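Long-range contact in neurotoxin (Clostridium botulinum, PDB 3N7L), which probably binds gangliosides on nerve cells through its C-terminal receptor-binding domain, as the cell-recognition part of a botulinum neurotoxin: residues 326-331 against 400-405. Sequence-based numbering, arbitrary orientation.
Sequences GTDLVP and VIKIEH. With SO4 (sulfate ion), chain D.
An antiparallel strand pair in the beta-trefoil-like C-terminal half of the receptor-binding domain joins Val330 to Ile401, where strands 329-335 and 394-402 meet. They form a hydrogen-bonded pair: Val330 N donates to Ile401 O (3.0 Å), and Ile401 N to Val330 O (2.9 Å). Just outside both strands, Ile403 N reaches Asp328 O at 2.7 Å, adding one more backbone bond.

Successive pairs put their side chains on alternate faces of the sheet. On one face Val330 and Ile401 lie side by side, both against Met318, with Val330 CG1 3.6 Å from Ile401 CB; the same methyl, set between backbone N and carbonyl carbon (chi1 54°), also meets Ile403 CD1. On the other face, beside Tyr382, Leu329 CD2 wedges between Val400 CG2 and Lys402 CD.

Lys402 bends at chi2 (62°) and again at chi4, which brings CE across the Asp328 side chain, 3.4 Å from its CB. The ammonium then turns back to its own segment rather than pairing with the carboxylate: Lys402 NZ donates a hydrogen bond, modelled short at 2.5 Å, to His405 O, and lies 5.0 Å from Asp328 OD2. That oxygen approaches the His405 ring obliquely, 3.7 Å from ND1, with carboxylate and ring planes 51° apart. Ahead of the strand, the type II turn from Gly326 to Leu329 lets Asp328 N donate a hydrogen bond to sulfate O3, probably from the crystallisation liquor.

The backbone thus fixes the register, while the lysine probably helps to close the 402-405 loop and may still ease the charge of Asp328.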
loop_
_atom_site.group_PDB
_atom_site.type_symbol
_atom_site.label_atom_id
_atom_site.label_comp_id
_atom_site.label_asym_id
_atom_site.label_seq_id
_atom_site.Cartn_x
_atom_site.Cartn_y
_atom_site.Cartn_z
ATOM N N GLY A 326 3.901 -24.995 -24.474
ATOM C CA GLY A 326 5.326 -25.029 -24.213
ATOM C C GLY A 326 5.671 -26.019 -23.119
ATOM O O GLY A 326 4.797 -26.469 -22.374
ATOM N N THR A 327 6.954 -26.355 -23.018
ATOM C CA THR A 327 7.422 -27.303 -22.014
ATOM C C THR A 327 7.131 -26.796 -20.609
ATOM O O THR A 327 7.459 -25.664 -20.269
ATOM C CB THR A 327 8.946 -27.548 -22.137
ATOM O OG1 THR A 327 9.259 -27.966 -23.471
ATOM C CG2 THR A 327 9.391 -28.633 -21.166
ATOM N N ASP A 328 6.515 -27.648 -19.798
ATOM C CA ASP A 328 6.180 -27.314 -18.416
ATOM C C ASP A 328 5.224 -26.136 -18.249
ATOM O O ASP A 328 5.201 -25.501 -17.197
ATOM C CB ASP A 328 7.452 -27.037 -17.614
ATOM C CG ASP A 328 8.374 -28.236 -17.552
ATOM O OD1 ASP A 328 7.925 -29.310 -17.091
ATOM O OD2 ASP A 328 9.547 -28.099 -17.962
ATOM N N LEU A 329 4.438 -25.843 -19.277
ATOM C CA LEU A 329 3.482 -24.748 -19.189
ATOM C C LEU A 329 2.052 -25.264 -19.282
ATOM O O LEU A 329 1.731 -26.075 -20.141
ATOM C CB LEU A 329 3.732 -23.729 -20.301
ATOM C CG LEU A 329 5.046 -22.950 -20.211
ATOM C CD1 LEU A 329 5.259 -22.169 -21.504
ATOM C CD2 LEU A 329 5.014 -22.018 -19.007
ATOM N N VAL A 330 1.198 -24.806 -18.379
ATOM C CA VAL A 330 -0.198 -25.213 -18.390
ATOM C C VAL A 330 -1.034 -23.956 -18.147
ATOM O O VAL A 330 -0.832 -23.238 -17.163
ATOM C CB VAL A 330 -0.477 -26.300 -17.309
ATOM C CG1 VAL A 330 -0.019 -25.810 -15.941
ATOM C CG2 VAL A 330 -1.960 -26.653 -17.291
ATOM N N PRO A 331 -1.974 -23.659 -19.055
ATOM C CA PRO A 331 -2.793 -22.462 -18.869
ATOM C C PRO A 331 -3.777 -22.579 -17.721
ATOM O O PRO A 331 -4.206 -23.675 -17.363
ATOM C CB PRO A 331 -3.507 -22.331 -20.204
ATOM C CG PRO A 331 -3.781 -23.769 -20.540
ATOM C CD PRO A 331 -2.452 -24.448 -20.204
ATOM N N VAL A 400 -0.625 -18.344 -16.684
ATOM C CA VAL A 400 -0.044 -19.639 -17.008
ATOM C C VAL A 400 0.826 -20.148 -15.864
ATOM O O VAL A 400 1.462 -19.370 -15.160
ATOM C CB VAL A 400 0.820 -19.524 -18.303
ATOM C CG1 VAL A 400 1.986 -18.576 -18.061
ATOM C CG2 VAL A 400 1.319 -20.887 -18.745
ATOM N N ILE A 401 0.843 -21.460 -15.676
ATOM C CA ILE A 401 1.645 -22.055 -14.618
ATOM C C ILE A 401 2.873 -22.756 -15.207
ATOM O O ILE A 401 2.764 -23.487 -16.183
ATOM C CB ILE A 401 0.821 -23.086 -13.814
ATOM C CG1 ILE A 401 -0.394 -22.400 -13.180
ATOM C CG2 ILE A 401 1.682 -23.716 -12.722
ATOM C CD1 ILE A 401 -1.332 -23.345 -12.479
ATOM N N LYS A 402 4.043 -22.496 -14.629
ATOM C CA LYS A 402 5.278 -23.148 -15.065
ATOM C C LYS A 402 5.432 -24.262 -14.035
ATOM O O LYS A 402 5.673 -24.002 -12.856
ATOM C CB LYS A 402 6.465 -22.183 -14.999
ATOM C CG LYS A 402 7.800 -22.813 -15.379
ATOM C CD LYS A 402 7.801 -23.301 -16.826
ATOM C CE LYS A 402 9.086 -24.055 -17.162
ATOM N NZ LYS A 402 10.287 -23.201 -16.983
ATOM N N ILE A 403 5.294 -25.504 -14.483
ATOM C CA ILE A 403 5.334 -26.645 -13.583
ATOM C C ILE A 403 6.566 -26.968 -12.735
ATOM O O ILE A 403 6.759 -26.381 -11.675
ATOM C CB ILE A 403 4.871 -27.912 -14.336
ATOM C CG1 ILE A 403 3.436 -27.693 -14.812
ATOM C CG2 ILE A 403 4.902 -29.136 -13.426
ATOM C CD1 ILE A 403 2.487 -27.294 -13.695
ATOM N N GLU A 404 7.402 -27.888 -13.185
ATOM C CA GLU A 404 8.540 -28.307 -12.375
ATOM C C GLU A 404 9.755 -27.394 -12.287
ATOM O O GLU A 404 10.331 -27.222 -11.212
ATOM C CB GLU A 404 8.996 -29.687 -12.837
ATOM C CG GLU A 404 10.028 -30.324 -11.944
ATOM C CD GLU A 404 10.541 -31.618 -12.522
ATOM O OE1 GLU A 404 9.703 -32.446 -12.942
ATOM O OE2 GLU A 404 11.778 -31.810 -12.553
ATOM N N HIS A 405 10.155 -26.813 -13.407
ATOM C CA HIS A 405 11.329 -25.961 -13.412
ATOM C C HIS A 405 10.977 -24.487 -13.529
ATOM O O HIS A 405 10.669 -23.998 -14.614
ATOM C CB HIS A 405 12.257 -26.388 -14.553
ATOM C CG HIS A 405 12.573 -27.853 -14.548
ATOM N ND1 HIS A 405 11.732 -28.798 -15.097
ATOM C CD2 HIS A 405 13.605 -28.540 -14.006
ATOM C CE1 HIS A 405 12.232 -30.002 -14.893
ATOM N NE2 HIS A 405 13.368 -29.875 -14.232
HETATM S S SO4 D . 5.284 -30.690 -21.773
HETATM O O1 SO4 D . 5.529 -30.215 -23.143
HETATM O O2 SO4 D . 4.140 -31.619 -21.765
HETATM O O3 SO4 D . 4.987 -29.539 -20.867
HETATM O O4 SO4 D . 6.500 -31.366 -21.284
#